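Local coordinates for protein MAU2 chromatid cohesion factor homolog (Saccharomyces cerevisiae, PDB 4XDN) that forms a complex with SCC2 that is required for cohesin to associate with chromosomes, and so takes part in sister chromatid cohesion, at residues A[51-54]-A[55-58]; A[77-80]-A[81-85]; A[150-153]-A[154-158]; A[379-382]-A[383-387]; A[587-590]-A[591-595]. All coordinates share one frame; numbering follows the deposited sequence.

Contact 1: A[51-54]-A[55-58]; sequences GSEE and GLKQ
K57 N donates to E53 O at 2.9 Å, the shortest of three i to i+4 backbone bonds that open helix 53-76. Q58 N reaches E54 O in the same way, and L56 N closes the first turn on S52 O at 3.1 Å. S52 holds the N-cap position. Serine is a common choice there because a short hydroxyl can turn back toward the first-turn amides, and a chi1 of 64° tucks OG between the backbone N and the carbonyl carbon; here, however, S52 OG stays 3.6 Å from G55 N, and no capping bond is made to it.

Two acidic residues follow the cap, where negative side chains probably interact favourably with the helix dipole. E53 sends its carboxylate over the i+3 and i+4 positions: OE1 lies 4.0 Å from L56 CD2, while OE2 approaches K57 CG. Outside this turn, OE1 forms a salt bridge with a basic side chain of the chain of another protein, which probably helps to hold the carboxylate there. E54 CG lies anti to the backbone N, and the chain bends at chi2, bringing OE2 to 3.6 Å from Q58 NE2, with the carboxylate and amide planes turned 58° apart. This is polar proximity, beyond a firm bond.

K57 lays CG against E53 O, but its ammonium leads away, with NZ 5.0 Å from E54 OE1; any attraction between those charges is probably modest. G55 is buried and adds no side chain between E54 and L56, itself buried. Serine followed by two glutamates is a classical helix N-terminus, here set at an interface between two proteins.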
loop_
_atom_site.group_PDB
_atom_site.type_symbol
_atom_site.label_atom_id
_atom_site.label_comp_id
_atom_site.label_asym_id
_atom_site.label_seq_id
_atom_site.Cartn_x
_atom_site.Cartn_y
_atom_site.Cartn_z
ATOM N N GLY A 51 20.215 14.869 -14.856
ATOM C CA GLY A 51 19.968 13.932 -15.938
ATOM C C GLY A 51 21.201 13.149 -16.347
ATOM O O GLY A 51 21.159 12.377 -17.305
ATOM N N SER A 52 22.298 13.339 -15.623
ATOM C CA SER A 52 23.543 12.643 -15.932
ATOM C C SER A 52 24.457 12.575 -14.714
ATOM O O SER A 52 24.163 13.158 -13.667
ATOM C CB SER A 52 24.267 13.337 -17.087
ATOM O OG SER A 52 24.655 14.652 -16.724
ATOM N N GLU A 53 25.568 11.857 -14.859
ATOM C CA GLU A 53 26.548 11.736 -13.786
ATOM C C GLU A 53 27.147 13.095 -13.455
ATOM O O GLU A 53 27.373 13.416 -12.290
ATOM C CB GLU A 53 27.657 10.757 -14.177
ATOM C CG GLU A 53 28.687 10.514 -13.079
ATOM C CD GLU A 53 28.101 9.815 -11.867
ATOM O OE1 GLU A 53 26.987 9.258 -11.977
ATOM O OE2 GLU A 53 28.754 9.821 -10.804
ATOM N N GLU A 54 27.404 13.885 -14.493
ATOM C CA GLU A 54 27.959 15.222 -14.328
ATOM C C GLU A 54 27.092 16.064 -13.396
ATOM O O GLU A 54 27.595 16.694 -12.468
ATOM C CB GLU A 54 28.095 15.908 -15.690
ATOM C CG GLU A 54 28.546 17.363 -15.634
ATOM C CD GLU A 54 29.924 17.534 -15.019
ATOM O OE1 GLU A 54 30.671 16.535 -14.932
ATOM O OE2 GLU A 54 30.260 18.671 -14.624
ATOM N N GLY A 55 25.787 16.062 -13.648
ATOM C CA GLY A 55 24.861 16.832 -12.842
ATOM C C GLY A 55 24.787 16.312 -11.420
ATOM O O GLY A 55 24.596 17.078 -10.476
ATOM N N LEU A 56 24.944 15.003 -11.269
ATOM C CA LEU A 56 24.911 14.375 -9.954
ATOM C C LEU A 56 26.139 14.780 -9.145
ATOM O O LEU A 56 26.055 14.995 -7.936
ATOM C CB LEU A 56 24.838 12.853 -10.093
ATOM C CG LEU A 56 24.386 12.049 -8.873
ATOM C CD1 LEU A 56 22.947 12.382 -8.487
ATOM C CD2 LEU A 56 24.533 10.561 -9.155
ATOM N N LYS A 57 27.277 14.885 -9.826
ATOM C CA LYS A 57 28.520 15.317 -9.196
ATOM C C LYS A 57 28.426 16.768 -8.748
ATOM O O LYS A 57 28.910 17.130 -7.677
ATOM C CB LYS A 57 29.696 15.145 -10.156
ATOM C CG LYS A 57 30.105 13.699 -10.376
ATOM C CD LYS A 57 31.233 13.583 -11.385
ATOM C CE LYS A 57 32.537 14.134 -10.814
ATOM N NZ LYS A 57 33.664 13.986 -11.792
ATOM N N GLN A 58 27.798 17.597 -9.574
ATOM C CA GLN A 58 27.627 19.008 -9.255
ATOM C C GLN A 58 26.658 19.194 -8.096
ATOM O O GLN A 58 26.894 20.013 -7.208
ATOM C CB GLN A 58 27.128 19.779 -10.477
ATOM C CG GLN A 58 28.077 19.742 -11.660
ATOM C CD GLN A 58 28.305 21.110 -12.261
ATOM O OE1 GLN A 58 28.762 22.032 -11.582
ATOM N NE2 GLN A 58 27.982 21.255 -13.540
#

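Contact 2: A[77-80]-A[81-85]; sequences CTLS and VLEDS
S80 O accepts from D84 N at 2.7 Å, the shortest polar bond here and the first i to i+4 bond of helix 81-98. The same serine is gripped at two further points by E83. Its backbone N donates to E83 OE1 at 3.0 Å in a nearly straight bond of 170°, although the N-H meets the oxygen from above the carboxylate plane, 46° out of it. In return E83 N donates weakly to S80 OG at 3.4 Å.

These reciprocal bonds make a capping box, with S80 as the N-cap and E83 three residues on. Serine suits the first place because its hydroxyl, held between the backbone N and the carbonyl carbon (chi1 61°), faces an amide of the first turn. Glutamate suits the second because an extended chain beyond CG can carry the carboxylate back to the N-cap amide; CG and CD each lie about 3.1 Å from S80 OG. A water bound to L82 N also makes a weak contact with S80 OG. Outside the box, E83 OE2 forms a salt bridge with a basic side chain of the chain of another protein, and this glutamate thus takes part in both the cap and the contact with that chain.

L79, the residue before the cap, turns its side chain toward the helix. Its CB lies 4.1 Å from D84 CB, and CD1 approaches D84 CA. D84 itself is buried, its charge met by salt bridges to K74 and R115. V81 O, next after the cap, takes bonds from S85 N and S85 OG one turn on, which come to it from opposite faces of its carbonyl plane; S85 OG donates at 2.8 Å.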
loop_
_atom_site.group_PDB
_atom_site.type_symbol
_atom_site.label_atom_id
_atom_site.label_comp_id
_atom_site.label_asym_id
_atom_site.label_seq_id
_atom_site.Cartn_x
_atom_site.Cartn_y
_atom_site.Cartn_z
ATOM N N CYS A 77 35.056 28.029 15.192
ATOM C CA CYS A 77 34.410 29.154 15.865
ATOM C C CYS A 77 33.867 28.764 17.232
ATOM O O CYS A 77 33.627 27.591 17.512
ATOM C CB CYS A 77 33.270 29.713 15.011
ATOM S SG CYS A 77 33.739 30.148 13.334
ATOM N N THR A 78 33.681 29.775 18.075
ATOM C CA THR A 78 33.018 29.610 19.358
ATOM C C THR A 78 31.552 29.991 19.204
ATOM O O THR A 78 31.203 31.171 19.231
ATOM C CB THR A 78 33.668 30.476 20.450
ATOM O OG1 THR A 78 35.074 30.203 20.507
ATOM C CG2 THR A 78 33.035 30.194 21.808
ATOM N N LEU A 79 30.700 28.985 19.032
ATOM C CA LEU A 79 29.273 29.211 18.843
ATOM C C LEU A 79 28.532 29.162 20.170
ATOM O O LEU A 79 28.878 28.378 21.054
ATOM C CB LEU A 79 28.690 28.169 17.885
ATOM C CG LEU A 79 29.368 28.034 16.520
ATOM C CD1 LEU A 79 28.658 26.983 15.682
ATOM C CD2 LEU A 79 29.407 29.366 15.788
ATOM N N SER A 80 27.514 30.006 20.308
ATOM C CA SER A 80 26.620 29.938 21.456
ATOM C C SER A 80 25.767 28.685 21.327
ATOM O O SER A 80 25.789 28.025 20.287
ATOM C CB SER A 80 25.739 31.184 21.544
ATOM O OG SER A 80 24.929 31.318 20.388
ATOM N N VAL A 81 25.019 28.353 22.376
ATOM C CA VAL A 81 24.196 27.150 22.361
ATOM C C VAL A 81 23.145 27.212 21.256
ATOM O O VAL A 81 22.892 26.215 20.581
ATOM C CB VAL A 81 23.490 26.910 23.721
ATOM C CG1 VAL A 81 24.491 26.442 24.764
ATOM C CG2 VAL A 81 22.749 28.161 24.194
ATOM N N LEU A 82 22.544 28.382 21.062
ATOM C CA LEU A 82 21.515 28.544 20.039
ATOM C C LEU A 82 22.114 28.480 18.638
ATOM O O LEU A 82 21.553 27.847 17.743
ATOM C CB LEU A 82 20.768 29.866 20.228
ATOM C CG LEU A 82 19.773 29.917 21.391
ATOM C CD1 LEU A 82 19.178 31.309 21.511
ATOM C CD2 LEU A 82 18.665 28.875 21.229
ATOM N N GLU A 83 23.252 29.139 18.457
ATOM C CA GLU A 83 23.958 29.101 17.186
ATOM C C GLU A 83 24.402 27.679 16.879
ATOM O O GLU A 83 24.248 27.197 15.755
ATOM C CB GLU A 83 25.165 30.039 17.214
ATOM C CG GLU A 83 24.797 31.511 17.319
ATOM C CD GLU A 83 25.984 32.394 17.654
ATOM O OE1 GLU A 83 27.069 31.849 17.953
ATOM O OE2 GLU A 83 25.832 33.635 17.620
ATOM N N ASP A 84 24.946 27.009 17.889
ATOM C CA ASP A 84 25.418 25.642 17.726
ATOM C C ASP A 84 24.249 24.731 17.366
ATOM O O ASP A 84 24.377 23.854 16.511
ATOM C CB ASP A 84 26.114 25.158 19.000
ATOM C CG ASP A 84 26.791 23.814 18.824
ATOM O OD1 ASP A 84 26.986 23.388 17.666
ATOM O OD2 ASP A 84 27.135 23.185 19.846
ATOM N N SER A 85 23.108 24.961 18.008
ATOM C CA SER A 85 21.897 24.196 17.725
ATOM C C SER A 85 21.462 24.341 16.271
ATOM O O SER A 85 21.251 23.350 15.575
ATOM C CB SER A 85 20.757 24.636 18.645
ATOM O OG SER A 85 20.991 24.239 19.983
HETATM O O HOH W 1 22.564 30.786 22.734
#

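Contact 3: A[150-153]-A[154-158]; sequences YKIA and LRNCN
Helix 147-165 supplies about two and a half continuous turns here, and I152 and N156, one turn apart on it, make the closest side-chain pair. They lie side by side and point the same way, with I152 CG2 3.5 Å from N156 ND2; the methyl offers an apolar surface beside the amide, and N156 also touches L137 of helix 126-144. Beneath them N156 N donates to I152 O at 3.0 Å, close to straight at 167°. The asparagine amide folds back over that carbonyl, CG standing 3.2 Å from I152 O, yet the angle at ND2 is too poor for a second bond. A chi1 of -64° sets N156 CG beside its own backbone N, and this is what carries the amide over the preceding turn.

The other backbone bonds repeat the same i to i+4 spacing, from L154 to Y150, R155 to K151 and C157 to A153, the last the shortest at 2.7 Å. All belong to an ordinary alpha-helix in a chain built chiefly of helices, and the residue types follow its sides. A153, small and buried, lets P141 of helix 126-144 and L186 of helix 170-189 come close. Y150 is buried with its ring between those same helices, and its OH is satisfied by D145. L154 reaches C187 and L190.

Charge is kept to the outer side, on K151 and R155. R155 bends at chi3 (-57°), which turns the guanidinium back along the helix, and K151 O stands over one face, offset toward its rim, 4.1 Å from NH1. NH1 also comes near I152 CA. K151 instead runs away from the turn, extended beyond CG.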
loop_
_atom_site.group_PDB
_atom_site.type_symbol
_atom_site.label_atom_id
_atom_site.label_comp_id
_atom_site.label_asym_id
_atom_site.label_seq_id
_atom_site.Cartn_x
_atom_site.Cartn_y
_atom_site.Cartn_z
ATOM N N TYR A 150 16.636 0.125 15.136
ATOM C CA TYR A 150 15.228 0.324 15.463
ATOM C C TYR A 150 14.942 -0.124 16.893
ATOM O O TYR A 150 14.155 0.504 17.601
ATOM C CB TYR A 150 14.328 -0.445 14.492
ATOM C CG TYR A 150 14.024 0.268 13.189
ATOM C CD1 TYR A 150 13.709 1.621 13.162
ATOM C CD2 TYR A 150 14.037 -0.423 11.984
ATOM C CE1 TYR A 150 13.426 2.267 11.971
ATOM C CE2 TYR A 150 13.754 0.210 10.793
ATOM C CZ TYR A 150 13.449 1.555 10.789
ATOM O OH TYR A 150 13.166 2.184 9.599
ATOM N N LYS A 151 15.582 -1.211 17.313
ATOM C CA LYS A 151 15.387 -1.741 18.661
ATOM C C LYS A 151 15.984 -0.804 19.709
ATOM O O LYS A 151 15.394 -0.588 20.767
ATOM C CB LYS A 151 16.007 -3.135 18.783
ATOM C CG LYS A 151 15.276 -4.198 17.979
ATOM C CD LYS A 151 15.956 -5.553 18.080
ATOM C CE LYS A 151 15.205 -6.609 17.282
ATOM N NZ LYS A 151 15.874 -7.940 17.335
ATOM N N ILE A 152 17.153 -0.252 19.406
ATOM C CA ILE A 152 17.788 0.721 20.285
ATOM C C ILE A 152 16.905 1.957 20.403
ATOM O O ILE A 152 16.679 2.469 21.500
ATOM C CB ILE A 152 19.188 1.119 19.768
ATOM C CG1 ILE A 152 20.129 -0.089 19.827
ATOM C CG2 ILE A 152 19.768 2.276 20.585
ATOM C CD1 ILE A 152 21.464 0.125 19.142
ATOM N N ALA A 153 16.399 2.425 19.266
ATOM C CA ALA A 153 15.558 3.614 19.231
ATOM C C ALA A 153 14.276 3.404 20.031
ATOM O O ALA A 153 13.887 4.261 20.823
ATOM C CB ALA A 153 15.231 3.987 17.795
ATOM N N LEU A 154 13.625 2.263 19.823
ATOM C CA LEU A 154 12.373 1.962 20.511
ATOM C C LEU A 154 12.587 1.853 22.017
ATOM O O LEU A 154 11.770 2.328 22.806
ATOM C CB LEU A 154 11.757 0.666 19.977
ATOM C CG LEU A 154 10.482 0.198 20.688
ATOM C CD1 LEU A 154 9.393 1.261 20.610
ATOM C CD2 LEU A 154 9.994 -1.113 20.098
ATOM N N ARG A 155 13.688 1.218 22.405
ATOM C CA ARG A 155 14.036 1.073 23.813
ATOM C C ARG A 155 14.231 2.441 24.460
ATOM O O ARG A 155 13.647 2.731 25.503
ATOM C CB ARG A 155 15.303 0.225 23.962
ATOM C CG ARG A 155 15.743 -0.007 25.399
ATOM C CD ARG A 155 16.951 -0.935 25.479
ATOM N NE ARG A 155 16.689 -2.231 24.849
ATOM C CZ ARG A 155 17.347 -2.740 23.807
ATOM N NH1 ARG A 155 18.352 -2.089 23.239
ATOM N NH2 ARG A 155 16.997 -3.931 23.337
ATOM N N ASN A 156 15.046 3.282 23.826
ATOM C CA ASN A 156 15.337 4.614 24.350
ATOM C C ASN A 156 14.124 5.528 24.284
ATOM O O ASN A 156 13.940 6.394 25.140
ATOM C CB ASN A 156 16.495 5.253 23.582
ATOM C CG ASN A 156 17.794 4.496 23.749
ATOM O OD1 ASN A 156 17.932 3.668 24.649
ATOM N ND2 ASN A 156 18.761 4.780 22.882
ATOM N N CYS A 157 13.300 5.336 23.261
ATOM C CA CYS A 157 12.108 6.153 23.088
ATOM C C CYS A 157 11.109 5.904 24.217
ATOM O O CYS A 157 10.558 6.848 24.782
ATOM C CB CYS A 157 11.459 5.874 21.734
ATOM S SG CYS A 157 10.085 6.969 21.360
ATOM N N ASN A 158 10.880 4.634 24.545
ATOM C CA ASN A 158 9.989 4.288 25.647
ATOM C C ASN A 158 10.518 4.831 26.968
ATOM O O ASN A 158 9.747 5.272 27.820
ATOM C CB ASN A 158 9.803 2.769 25.742
ATOM C CG ASN A 158 9.003 2.204 24.585
ATOM O OD1 ASN A 158 8.196 2.901 23.972
ATOM N ND2 ASN A 158 9.222 0.931 24.281
#

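Contact 4: A[379-382]-A[383-387]; sequences YKSI and LEFCE
I382, L383 and S381 lose the most surface where the two halves of this stretch of helix 369-398 meet. I382 is beta-branched and buried, an apolar group suited to a place between helices; its CG2 makes a loose apolar contact with C386 SG at 4.5 Å, one turn on. I382 O receives C386 N at 3.0 Å. L383 donates from N to Y379 O, and its isobutyl group lies back against the same carbonyl, with chi1 -62° bringing CG to 3.6 Å from Y379 O.

S381 O accepts F385 N at 2.8 Å and is also approached by the ring, with F385 CD2 at 3.1 Å; I382 CA lies at the ring edge, near its plane. S381 OG bonds to T378 O, so this small hydroxyl is satisfied within its own helix, and apolar side chains of the chain of another protein pack on S381 and I382. E384 folds CG over K380 O.

Helix 339-360 covers one flank, its T355, Y352 and V351 meeting I382, L383 and C386 in turn, while I323 of helix 317-331 adds to the cover over I382.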
loop_
_atom_site.group_PDB
_atom_site.type_symbol
_atom_site.label_atom_id
_atom_site.label_comp_id
_atom_site.label_asym_id
_atom_site.label_seq_id
_atom_site.Cartn_x
_atom_site.Cartn_y
_atom_site.Cartn_z
ATOM N N TYR A 379 5.849 7.025 -8.250
ATOM C CA TYR A 379 5.202 7.254 -9.536
ATOM C C TYR A 379 5.368 6.033 -10.433
ATOM O O TYR A 379 4.436 5.634 -11.127
ATOM C CB TYR A 379 5.782 8.492 -10.231
ATOM C CG TYR A 379 5.307 9.824 -9.689
ATOM C CD1 TYR A 379 3.997 10.003 -9.261
ATOM C CD2 TYR A 379 6.170 10.912 -9.619
ATOM C CE1 TYR A 379 3.563 11.222 -8.775
ATOM C CE2 TYR A 379 5.743 12.133 -9.133
ATOM C CZ TYR A 379 4.439 12.281 -8.712
ATOM O OH TYR A 379 4.008 13.493 -8.226
ATOM N N LYS A 380 6.556 5.440 -10.410
ATOM C CA LYS A 380 6.835 4.270 -11.234
ATOM C C LYS A 380 6.012 3.069 -10.777
ATOM O O LYS A 380 5.601 2.246 -11.593
ATOM C CB LYS A 380 8.327 3.939 -11.204
ATOM C CG LYS A 380 9.175 4.879 -12.055
ATOM C CD LYS A 380 10.642 4.852 -11.654
ATOM C CE LYS A 380 11.247 3.468 -11.812
ATOM N NZ LYS A 380 12.690 3.454 -11.445
ATOM N N SER A 381 5.761 2.977 -9.475
ATOM C CA SER A 381 4.941 1.893 -8.943
ATOM C C SER A 381 3.507 2.040 -9.437
ATOM O O SER A 381 2.829 1.048 -9.697
ATOM C CB SER A 381 4.976 1.878 -7.413
ATOM O OG SER A 381 4.240 2.960 -6.872
ATOM N N ILE A 382 3.049 3.282 -9.564
ATOM C CA ILE A 382 1.715 3.550 -10.087
ATOM C C ILE A 382 1.633 3.083 -11.536
ATOM O O ILE A 382 0.633 2.490 -11.941
ATOM C CB ILE A 382 1.350 5.048 -9.990
ATOM C CG1 ILE A 382 1.191 5.446 -8.520
ATOM C CG2 ILE A 382 0.058 5.346 -10.760
ATOM C CD1 ILE A 382 0.937 6.926 -8.282
ATOM N N LEU A 383 2.680 3.345 -12.313
ATOM C CA LEU A 383 2.747 2.844 -13.683
ATOM C C LEU A 383 2.648 1.322 -13.678
ATOM O O LEU A 383 1.985 0.729 -14.529
ATOM C CB LEU A 383 4.041 3.280 -14.376
ATOM C CG LEU A 383 4.296 4.776 -14.575
ATOM C CD1 LEU A 383 5.649 4.991 -15.246
ATOM C CD2 LEU A 383 3.191 5.431 -15.394
ATOM N N GLU A 384 3.309 0.697 -12.709
ATOM C CA GLU A 384 3.314 -0.755 -12.606
ATOM C C GLU A 384 1.934 -1.283 -12.217
ATOM O O GLU A 384 1.537 -2.365 -12.650
ATOM C CB GLU A 384 4.367 -1.213 -11.598
ATOM C CG GLU A 384 5.793 -1.056 -12.102
ATOM C CD GLU A 384 6.830 -1.271 -11.017
ATOM O OE1 GLU A 384 6.445 -1.607 -9.876
ATOM O OE2 GLU A 384 8.032 -1.099 -11.304
ATOM N N PHE A 385 1.206 -0.518 -11.408
ATOM C CA PHE A 385 -0.160 -0.883 -11.046
ATOM C C PHE A 385 -1.075 -0.829 -12.268
ATOM O O PHE A 385 -1.938 -1.689 -12.442
ATOM C CB PHE A 385 -0.705 0.037 -9.951
ATOM C CG PHE A 385 -0.254 -0.329 -8.561
ATOM C CD1 PHE A 385 -0.587 -1.554 -8.008
ATOM C CD2 PHE A 385 0.480 0.565 -7.798
ATOM C CE1 PHE A 385 -0.181 -1.887 -6.728
ATOM C CE2 PHE A 385 0.889 0.237 -6.515
ATOM C CZ PHE A 385 0.558 -0.989 -5.981
ATOM N N CYS A 386 -0.878 0.181 -13.112
ATOM C CA CYS A 386 -1.700 0.356 -14.305
ATOM C C CYS A 386 -1.567 -0.831 -15.250
ATOM O O CYS A 386 -2.563 -1.334 -15.769
ATOM C CB CYS A 386 -1.319 1.644 -15.038
ATOM S SG CYS A 386 -1.823 3.170 -14.203
ATOM N N GLU A 387 -0.352 -1.294 -15.434
ATOM C CA GLU A 387 -0.071 -2.412 -16.288
ATOM C C GLU A 387 -0.587 -3.685 -15.700
ATOM O O GLU A 387 -1.085 -4.524 -16.371
ATOM C CB GLU A 387 1.428 -2.590 -16.483
ATOM C CG GLU A 387 2.100 -1.622 -17.411
ATOM C CD GLU A 387 1.703 -1.780 -18.856
ATOM O OE1 GLU A 387 1.068 -2.797 -19.201
ATOM O OE2 GLU A 387 2.030 -0.871 -19.639
#

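Contact 5: A[587-590]-A[591-595]; sequences SAKC and FDMCR
The backbone from S587 to M593 is alpha-helical, and three i to i+4 bonds join its halves: F591 N to S587 O at 2.9 Å, D592 N to A588 O at 3.1 Å, and M593 N to K589 O at 2.9 Å. Farther on, C594 N is 3.5 Å from C590 O, and R595 N makes a weak bond to D592 O, three residues back.

K589 and M593 carry the main side-chain contact, their chains crossing at a slant. K589 CG is anti to the backbone N (chi1 -175°) and the chain then bends at chi2, which brings CE to 4.0 Å from M593 SD. Methionine suits this place because its flexible thioether can bend at both chi2 and chi3 to follow the methylenes of a lysine, while its apolar surface also meets I566 of helix 562-575. Its CG presses close to K589 O. K589 NZ stands 5.6 Å from D592 OD2, so the opposite charges could attract only at long range on an exposed side.

C590, C594 and S587 are buried. C590 packs between I607 of helix 601-618 and I566 and N569 of helix 562-575, and C594 follows one turn later with SG 3.5 Å from C590 O. F591, its CB 3.2 Å from S587 O, directs its ring away to T627 and K630 of helix 621-638. S587 OG is held by several partners, among them Y584 O and H611. With the cysteines and S587 facing neighbouring helices and K589 and D592 exposed, this is an amphipathic helix in a mainly helical chain.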
loop_
_atom_site.group_PDB
_atom_site.type_symbol
_atom_site.label_atom_id
_atom_site.label_comp_id
_atom_site.label_asym_id
_atom_site.label_seq_id
_atom_site.Cartn_x
_atom_site.Cartn_y
_atom_site.Cartn_z
ATOM N N SER A 587 -31.859 -21.079 -13.882
ATOM C CA SER A 587 -30.957 -21.901 -14.679
ATOM C C SER A 587 -30.753 -21.279 -16.056
ATOM O O SER A 587 -29.640 -21.273 -16.584
ATOM C CB SER A 587 -31.499 -23.325 -14.811
ATOM O OG SER A 587 -32.816 -23.314 -15.328
ATOM N N ALA A 588 -31.827 -20.746 -16.629
ATOM C CA ALA A 588 -31.746 -20.084 -17.927
ATOM C C ALA A 588 -30.811 -18.885 -17.851
ATOM O O ALA A 588 -29.988 -18.670 -18.737
ATOM C CB ALA A 588 -33.121 -19.649 -18.390
ATOM N N LYS A 589 -30.942 -18.111 -16.780
ATOM C CA LYS A 589 -30.145 -16.904 -16.606
ATOM C C LYS A 589 -28.677 -17.254 -16.397
ATOM O O LYS A 589 -27.799 -16.645 -17.005
ATOM C CB LYS A 589 -30.669 -16.082 -15.428
ATOM C CG LYS A 589 -29.983 -14.735 -15.247
ATOM C CD LYS A 589 -30.236 -13.808 -16.424
ATOM C CE LYS A 589 -29.601 -12.446 -16.200
ATOM N NZ LYS A 589 -29.850 -11.525 -17.341
ATOM N N CYS A 590 -28.420 -18.236 -15.537
ATOM C CA CYS A 590 -27.063 -18.720 -15.306
ATOM C C CYS A 590 -26.428 -19.164 -16.612
ATOM O O CYS A 590 -25.293 -18.801 -16.919
ATOM C CB CYS A 590 -27.057 -19.891 -14.319
ATOM S SG CYS A 590 -27.365 -19.461 -12.599
ATOM N N PHE A 591 -27.182 -19.949 -17.373
ATOM C CA PHE A 591 -26.716 -20.516 -18.633
ATOM C C PHE A 591 -26.264 -19.415 -19.581
ATOM O O PHE A 591 -25.166 -19.467 -20.137
ATOM C CB PHE A 591 -27.837 -21.349 -19.271
ATOM C CG PHE A 591 -27.373 -22.346 -20.305
ATOM C CD1 PHE A 591 -26.119 -22.933 -20.235
ATOM C CD2 PHE A 591 -28.216 -22.711 -21.346
ATOM C CE1 PHE A 591 -25.713 -23.853 -21.187
ATOM C CE2 PHE A 591 -27.815 -23.628 -22.299
ATOM C CZ PHE A 591 -26.566 -24.201 -22.221
ATOM N N ASP A 592 -27.115 -18.407 -19.746
ATOM C CA ASP A 592 -26.849 -17.334 -20.691
ATOM C C ASP A 592 -25.751 -16.391 -20.200
ATOM O O ASP A 592 -25.000 -15.845 -21.002
ATOM C CB ASP A 592 -28.127 -16.540 -20.966
ATOM C CG ASP A 592 -27.942 -15.499 -22.055
ATOM O OD1 ASP A 592 -28.026 -15.864 -23.245
ATOM O OD2 ASP A 592 -27.713 -14.318 -21.721
ATOM N N MET A 593 -25.655 -16.209 -18.884
ATOM C CA MET A 593 -24.699 -15.268 -18.300
ATOM C C MET A 593 -23.250 -15.625 -18.631
ATOM O O MET A 593 -22.405 -14.744 -18.768
ATOM C CB MET A 593 -24.870 -15.211 -16.778
ATOM C CG MET A 593 -26.064 -14.393 -16.291
ATOM S SD MET A 593 -25.661 -12.686 -15.871
ATOM C CE MET A 593 -25.657 -11.908 -17.485
ATOM N N CYS A 594 -22.976 -16.920 -18.764
ATOM C CA CYS A 594 -21.617 -17.416 -18.981
ATOM C C CYS A 594 -20.936 -16.839 -20.222
ATOM O O CYS A 594 -19.709 -16.868 -20.327
ATOM C CB CYS A 594 -21.632 -18.943 -19.090
ATOM S SG CYS A 594 -21.983 -19.812 -17.544
ATOM N N ARG A 595 -21.720 -16.319 -21.159
ATOM C CA ARG A 595 -21.169 -15.855 -22.432
ATOM C C ARG A 595 -20.403 -14.541 -22.297
ATOM O O ARG A 595 -19.651 -14.161 -23.195
ATOM C CB ARG A 595 -22.287 -15.690 -23.465
ATOM C CG ARG A 595 -23.138 -14.437 -23.289
ATOM C CD ARG A 595 -24.244 -14.378 -24.329
ATOM N NE ARG A 595 -24.556 -13.006 -24.722
ATOM C CZ ARG A 595 -23.735 -12.221 -25.417
ATOM N NH1 ARG A 595 -22.540 -12.662 -25.790
ATOM N NH2 ARG A 595 -24.104 -10.986 -25.733
#

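How the contacts relate
All five contacts are local and none touches another: four run along helices, and contact 2 lies at a loop-to-helix junction. Contacts 1 and 2 mark the starts of consecutive helices, 53-76 and 81-98; both use an N-cap serine, but only contact 2 completes a capping box. Contacts 3 and 4 are mid-helix, where backbone bonds and packing dominate, and contact 5 lies in the C-terminal part of helix 580-593. Contact 4, about 14 Å from the chain centre, has no exposed touching residue, whereas the others do. Contacts 1, 2 and 4 meet the chain of another protein; contacts 3 and 5 do not. Contacts 2 and 5 lie farthest apart, about 80 Å between centres.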